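Local structure of probable starch synthase 4, chloroplastic/amyloplastic (Arabidopsis thaliana, 6GNE) at residues E114-D117 / F118-S122; A454-R457 / A458-Y462; E467-M470 / R471-K475. The protein probably acts as a plastidial starch synthase, a two-domain glycosyltransferase of the GT-B fold that holds ADP and a glycan in pockets of its chain. One frame throughout, in Å; residues are numbered along the deposited sequence.

Contact 1: residues E114-D117 / F118-S122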
# COMPACT_ATOMS: atom_id res chain seq x y z
N GLU A 114 12.06 13.69 3.43
CA GLU A 114 12.91 14.69 4.06
C GLU A 114 14.23 14.04 4.51
O GLU A 114 14.30 12.84 4.76
CB GLU A 114 12.19 15.31 5.27
CG GLU A 114 10.87 16.01 4.93
CD GLU A 114 11.05 17.29 4.13
OE1 GLU A 114 11.55 18.28 4.70
OE2 GLU A 114 10.67 17.34 2.94
N GLN A 115 15.27 14.86 4.62
CA GLN A 115 16.60 14.39 5.02
C GLN A 115 16.61 13.84 6.45
O GLN A 115 17.37 12.94 6.77
CB GLN A 115 17.66 15.51 4.83
CG GLN A 115 19.11 15.04 4.61
CD GLN A 115 19.33 14.13 3.35
OE1 GLN A 115 18.47 14.03 2.43
NE2 GLN A 115 20.48 13.46 3.32
N ASP A 116 15.73 14.35 7.30
CA ASP A 116 15.62 13.86 8.67
C ASP A 116 14.39 12.95 8.91
O ASP A 116 13.81 12.99 9.97
CB ASP A 116 15.65 15.07 9.64
CG ASP A 116 14.44 16.00 9.49
OD1 ASP A 116 13.80 16.00 8.42
OD2 ASP A 116 14.12 16.73 10.45
N ASP A 117 14.01 12.13 7.93
CA ASP A 117 12.84 11.21 8.10
C ASP A 117 12.94 10.37 9.37
O ASP A 117 11.94 10.16 10.07
CB ASP A 117 12.63 10.28 6.89
CG ASP A 117 11.78 10.90 5.78
OD1 ASP A 117 11.22 12.00 5.94
OD2 ASP A 117 11.64 10.25 4.74
N PHE A 118 14.15 9.89 9.68
CA PHE A 118 14.40 9.04 10.83
C PHE A 118 13.92 9.74 12.12
O PHE A 118 13.20 9.14 12.96
CB PHE A 118 15.89 8.68 10.92
CG PHE A 118 16.17 7.58 11.90
CD1 PHE A 118 16.25 7.84 13.26
CD2 PHE A 118 16.33 6.27 11.45
CE1 PHE A 118 16.47 6.82 14.15
CE2 PHE A 118 16.54 5.23 12.35
CZ PHE A 118 16.63 5.52 13.70
N ARG A 119 14.34 11.00 12.28
CA ARG A 119 13.97 11.78 13.43
C ARG A 119 12.46 12.06 13.45
O ARG A 119 11.80 11.88 14.49
CB ARG A 119 14.78 13.08 13.48
CG ARG A 119 16.23 12.86 13.88
CD ARG A 119 17.11 14.09 13.63
NE ARG A 119 16.61 15.31 14.27
CZ ARG A 119 16.64 15.56 15.58
NH1 ARG A 119 16.15 16.71 16.03
NH2 ARG A 119 17.13 14.68 16.46
N ARG A 120 11.93 12.48 12.29
CA ARG A 120 10.51 12.76 12.11
C ARG A 120 9.66 11.60 12.62
O ARG A 120 8.82 11.78 13.49
CB ARG A 120 10.18 13.02 10.63
CG ARG A 120 10.75 14.30 10.02
CD ARG A 120 10.47 14.39 8.53
NE ARG A 120 9.05 14.69 8.26
CZ ARG A 120 8.31 14.26 7.23
NH1 ARG A 120 8.81 13.46 6.28
NH2 ARG A 120 7.04 14.64 7.13
N PHE A 121 9.92 10.39 12.13
CA PHE A 121 9.02 9.27 12.47
C PHE A 121 9.34 8.55 13.80
O PHE A 121 8.44 7.99 14.43
CB PHE A 121 8.90 8.33 11.27
CG PHE A 121 8.21 8.96 10.08
CD1 PHE A 121 6.84 9.14 10.09
CD2 PHE A 121 8.94 9.38 8.97
CE1 PHE A 121 6.20 9.71 9.00
CE2 PHE A 121 8.31 9.98 7.88
CZ PHE A 121 6.93 10.14 7.89
N SER A 122 10.59 8.55 14.23
CA SER A 122 10.89 8.09 15.59
C SER A 122 10.25 9.02 16.64
O SER A 122 9.76 8.55 17.67
CB SER A 122 12.41 7.93 15.83
OG SER A 122 13.08 9.16 15.70
O HOH W 1 16.81 10.86 8.36

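Contact 2: residues A454-R457 / A458-Y462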
# COMPACT_ATOMS: atom_id res chain seq x y z
N ALA A 454 2.55 -12.22 -23.28
CA ALA A 454 1.33 -11.95 -22.52
C ALA A 454 0.45 -10.88 -23.18
O ALA A 454 -0.77 -11.04 -23.25
CB ALA A 454 1.66 -11.55 -21.09
N LEU A 455 1.06 -9.81 -23.66
CA LEU A 455 0.30 -8.74 -24.30
C LEU A 455 -0.35 -9.22 -25.61
O LEU A 455 -1.53 -8.94 -25.85
CB LEU A 455 1.20 -7.54 -24.54
CG LEU A 455 0.47 -6.25 -24.93
CD1 LEU A 455 -0.23 -5.63 -23.74
CD2 LEU A 455 1.44 -5.22 -25.50
N GLU A 456 0.41 -9.93 -26.44
CA GLU A 456 -0.09 -10.54 -27.69
C GLU A 456 -1.34 -11.38 -27.41
O GLU A 456 -2.36 -11.19 -28.05
CB GLU A 456 1.01 -11.39 -28.34
CG GLU A 456 0.65 -12.16 -29.61
CD GLU A 456 1.74 -13.18 -30.07
OE1 GLU A 456 2.47 -13.75 -29.22
OE2 GLU A 456 1.87 -13.45 -31.29
N ARG A 457 -1.26 -12.27 -26.41
CA ARG A 457 -2.40 -13.14 -26.10
C ARG A 457 -3.58 -12.37 -25.59
O ARG A 457 -4.69 -12.65 -25.95
CB ARG A 457 -2.02 -14.27 -25.13
CG ARG A 457 -1.06 -15.27 -25.75
CD ARG A 457 -0.66 -16.40 -24.81
NE ARG A 457 0.14 -15.95 -23.66
CZ ARG A 457 -0.30 -15.83 -22.41
NH1 ARG A 457 0.52 -15.38 -21.48
NH2 ARG A 457 -1.55 -16.16 -22.05
N ALA A 458 -3.34 -11.34 -24.80
CA ALA A 458 -4.41 -10.53 -24.27
C ALA A 458 -5.13 -9.78 -25.39
O ALA A 458 -6.36 -9.75 -25.43
CB ALA A 458 -3.88 -9.57 -23.23
N PHE A 459 -4.38 -9.21 -26.32
CA PHE A 459 -4.96 -8.54 -27.50
C PHE A 459 -5.73 -9.49 -28.41
O PHE A 459 -6.80 -9.15 -28.86
CB PHE A 459 -3.92 -7.77 -28.33
CG PHE A 459 -3.67 -6.37 -27.82
CD1 PHE A 459 -3.35 -6.15 -26.48
CD2 PHE A 459 -3.75 -5.29 -28.68
CE1 PHE A 459 -3.13 -4.88 -26.02
CE2 PHE A 459 -3.52 -4.01 -28.23
CZ PHE A 459 -3.21 -3.80 -26.89
N ASN A 460 -5.17 -10.67 -28.64
CA ASN A 460 -5.87 -11.76 -29.36
C ASN A 460 -7.20 -12.13 -28.71
O ASN A 460 -8.23 -12.13 -29.38
CB ASN A 460 -4.99 -13.03 -29.48
CG ASN A 460 -3.89 -12.91 -30.56
OD1 ASN A 460 -3.68 -11.84 -31.19
ND2 ASN A 460 -3.16 -14.01 -30.76
N HIS A 461 -7.17 -12.44 -27.41
CA HIS A 461 -8.39 -12.79 -26.66
C HIS A 461 -9.44 -11.67 -26.75
O HIS A 461 -10.60 -11.96 -27.02
CB HIS A 461 -8.09 -13.15 -25.20
CG HIS A 461 -7.67 -14.57 -24.99
ND1 HIS A 461 -8.55 -15.55 -24.59
CD2 HIS A 461 -6.46 -15.19 -25.12
CE1 HIS A 461 -7.90 -16.71 -24.48
NE2 HIS A 461 -6.63 -16.52 -24.79
N TYR A 462 -9.03 -10.42 -26.57
CA TYR A 462 -9.93 -9.28 -26.64
C TYR A 462 -10.58 -9.15 -28.02
O TYR A 462 -11.78 -9.02 -28.12
CB TYR A 462 -9.20 -7.97 -26.25
CG TYR A 462 -10.05 -6.72 -26.38
CD1 TYR A 462 -10.13 -6.03 -27.58
CD2 TYR A 462 -10.80 -6.24 -25.29
CE1 TYR A 462 -10.91 -4.89 -27.70
CE2 TYR A 462 -11.58 -5.09 -25.40
CZ TYR A 462 -11.64 -4.43 -26.61
OH TYR A 462 -12.41 -3.31 -26.75

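Contact 3: residues E467-M470 / R471-K475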
# COMPACT_ATOMS: atom_id res chain seq x y z
N GLU A 467 -17.73 -12.01 -26.97
CA GLU A 467 -18.59 -12.58 -25.93
C GLU A 467 -17.83 -13.48 -24.95
O GLU A 467 -18.17 -13.53 -23.78
CB GLU A 467 -19.84 -13.29 -26.55
CG GLU A 467 -20.54 -14.41 -25.75
CD GLU A 467 -21.21 -13.96 -24.45
OE1 GLU A 467 -21.75 -12.85 -24.43
OE2 GLU A 467 -21.17 -14.70 -23.45
N LYS A 468 -16.79 -14.16 -25.42
CA LYS A 468 -15.91 -14.95 -24.54
C LYS A 468 -15.15 -14.00 -23.59
O LYS A 468 -14.96 -14.28 -22.40
CB LYS A 468 -14.90 -15.76 -25.36
CG LYS A 468 -14.86 -17.26 -25.06
CD LYS A 468 -13.53 -17.90 -25.54
CE LYS A 468 -13.19 -19.23 -24.84
NZ LYS A 468 -11.76 -19.27 -24.39
N TRP A 469 -14.72 -12.88 -24.16
CA TRP A 469 -14.10 -11.82 -23.42
C TRP A 469 -15.02 -11.22 -22.37
O TRP A 469 -14.58 -10.93 -21.24
CB TRP A 469 -13.63 -10.71 -24.36
CG TRP A 469 -12.97 -9.61 -23.63
CD1 TRP A 469 -13.53 -8.43 -23.21
CD2 TRP A 469 -11.63 -9.60 -23.18
NE1 TRP A 469 -12.62 -7.70 -22.52
CE2 TRP A 469 -11.43 -8.39 -22.49
CE3 TRP A 469 -10.57 -10.50 -23.30
CZ2 TRP A 469 -10.19 -8.03 -21.94
CZ3 TRP A 469 -9.34 -10.16 -22.74
CH2 TRP A 469 -9.15 -8.91 -22.08
N MET A 470 -16.28 -11.01 -22.74
CA MET A 470 -17.27 -10.42 -21.84
C MET A 470 -17.54 -11.33 -20.62
O MET A 470 -17.78 -10.84 -19.51
CB MET A 470 -18.56 -10.13 -22.62
CG MET A 470 -19.37 -8.95 -22.14
SD MET A 470 -20.83 -8.76 -23.18
CE MET A 470 -22.01 -8.10 -21.98
N ARG A 471 -17.45 -12.64 -20.84
CA ARG A 471 -17.55 -13.60 -19.74
C ARG A 471 -16.39 -13.51 -18.79
O ARG A 471 -16.57 -13.66 -17.59
CB ARG A 471 -17.65 -15.03 -20.26
CG ARG A 471 -19.03 -15.48 -20.62
CD ARG A 471 -19.05 -16.97 -20.83
NE ARG A 471 -19.88 -17.32 -21.97
CZ ARG A 471 -20.25 -18.56 -22.29
NH1 ARG A 471 -19.85 -19.61 -21.53
NH2 ARG A 471 -21.06 -18.75 -23.35
N LEU A 472 -15.19 -13.29 -19.34
CA LEU A 472 -14.00 -13.13 -18.54
C LEU A 472 -14.11 -11.88 -17.65
O LEU A 472 -13.76 -11.95 -16.45
CB LEU A 472 -12.74 -13.06 -19.44
CG LEU A 472 -11.40 -12.91 -18.71
CD1 LEU A 472 -11.15 -14.03 -17.70
CD2 LEU A 472 -10.28 -12.88 -19.73
N VAL A 473 -14.62 -10.78 -18.22
CA VAL A 473 -14.89 -9.55 -17.47
C VAL A 473 -15.89 -9.81 -16.34
O VAL A 473 -15.62 -9.47 -15.18
CB VAL A 473 -15.41 -8.41 -18.38
CG1 VAL A 473 -15.83 -7.20 -17.56
CG2 VAL A 473 -14.37 -7.96 -19.39
N GLU A 474 -17.03 -10.42 -16.68
CA GLU A 474 -18.05 -10.79 -15.68
C GLU A 474 -17.50 -11.62 -14.52
O GLU A 474 -17.77 -11.36 -13.32
CB GLU A 474 -19.20 -11.53 -16.35
CG GLU A 474 -20.04 -10.56 -17.16
CD GLU A 474 -20.98 -11.19 -18.15
OE1 GLU A 474 -21.84 -10.45 -18.69
OE2 GLU A 474 -20.83 -12.42 -18.40
N LYS A 475 -16.69 -12.60 -14.88
CA LYS A 475 -16.16 -13.54 -13.91
C LYS A 475 -15.22 -12.85 -12.93
O LYS A 475 -15.30 -13.08 -11.72
CB LYS A 475 -15.41 -14.66 -14.63
CG LYS A 475 -14.78 -15.68 -13.72
CD LYS A 475 -14.01 -16.67 -14.54
CE LYS A 475 -12.97 -17.37 -13.69
NZ LYS A 475 -12.04 -18.03 -14.62

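Contact 1: residues E114-D117 / F118-S122
R120 turns back toward D117 because its CG stands anti to the carbonyl carbon and its chain bends at chi3 (73°), which swings the guanidinium alongside the carboxylate of the residue three places earlier. The setting is the N-terminal end of helix 117-134 in the starch synthase catalytic domain: a type I turn from E114 to D117 leads into the helix, with D116 at the N-cap position. R120 NH1 donates to D117 OD1 at 2.8 Å in a salt bridge that lies nearly in the guanidinium plane and meets the oxygen on its syn side, though well out of the carboxylate plane. The same OD1 takes a weak bond from E114 N, while OD2 is held by G113 N, so both oxygens of D117 are tied to the backbone of the preceding loop. The D117 side chain lies about 4 Å from a bound alpha-D-glucopyranose, which places this helix start beside the glycan. E114 CG rests over one face of the guanidinium, 3.5 Å from R120 NH1, and F121 CZ approaches the opposite face near its rim. R120 also donates to F105 O and F111 O; the carboxylates of E114 and D116 both turn to R108. Backbone bonds from R120 N to D116 O and from F121 N to D117 O start the helix. A water joins Q115 O to F118 N, and F118 O accepts from S122 N and, across the opposite face of its plane, from S122 OG at 2.7 Å.

Contact 2: residues A454-R457 / A458-Y462
L455 and F459, one turn apart on helix 448-464, lie side by side and point the same way, so that L455 CD1 packs 3.8 Å from F459 CE1. With CG anti to the backbone N (chi1 -168°), the leucine leans forward along the helix to reach the ring. This is the tight side: both side chains press on T334 of helix 324-336, and next to them A454 and A458, with only a methyl group each, bring the helix close to I414 and to F443 and F441 respectively. The other side is looser. E456 and N460 are exposed, and their side chains come no nearer than 4.4 Å, between E456 CG and N460 ND2; E456 O instead accepts from N460 N at 2.9 Å, with N460 CG 3.4 Å away. At the border, H461 sets the edge of its ring against the preceding turn, CD2 3.2 Å from R457 O, and NE2 reaches D429 in a weak bond, while the guanidinium of R457 leaves the helix for salt bridges with D429 and D427. A helix laid over parallel strands 412-416 and 441-443 is the alpha/beta layering of a Rossmann-like domain, here of a GT-B enzyme.

Contact 3: residues E467-M470 / R471-K475
E467 and R471 form an i to i+4 salt bridge on the exposed face of helix 466-477, an amphipathic alpha-helix near the C-terminal end of this GT-B chain. R471 NE donates to E467 OE2 at 3.3 Å and 166°, a straight but long bond. The oxygen uses its anti lone pair and sits in the guanidinium plane, at the edge, while the carboxylate itself is turned 61° from that plane. The bend of the glutamate at chi2 carries OE2 forward along the helix toward R471, whose CG it also touches. Beneath the pair, R471 N bonds to E467 O, the first of four successive backbone bonds that close with E474 N to M470 O at 3.0 Å. M470 and E474 continue the outer face: they cross obliquely, with M470 CE 4.0 Å from E474 OE1. Residues of this face also meet a crystal neighbour, so their positions may partly reflect the lattice. Farther round, W469 and V473 are buried. V473 lies against L286, and W469, its CG anti to the backbone N (chi1 -179°), projects its indole outward from the helix, where R308 is another neighbour. Each end of the indole meets a branched side chain of the next turn: W469 NE1 lies 3.6 Å from V473 CG2, and W469 CZ3 lies 4.2 Å from L472 CD2.

Contact 1 comes first along the chain, on helix 117-134 of the starch synthase catalytic domain, and lies across the chain's centre from the other two; its centre is about 46 Å from that of contact 2 and about 48 Å from that of contact 3. Contacts 2 and 3 occupy the consecutive helices 448-464 and 466-477, with centres about 14 Å apart. They meet where Y462 CD2 lies 3.6 Å from W469 CE2, the two rings edge-to-face. Contact 1 belongs to the N-terminal half of the GT-B enzyme, beside a bound sugar, whereas the helix of contact 2 packs on the six-stranded parallel sheet of the other half and contact 3 packs on contact 2 through W469.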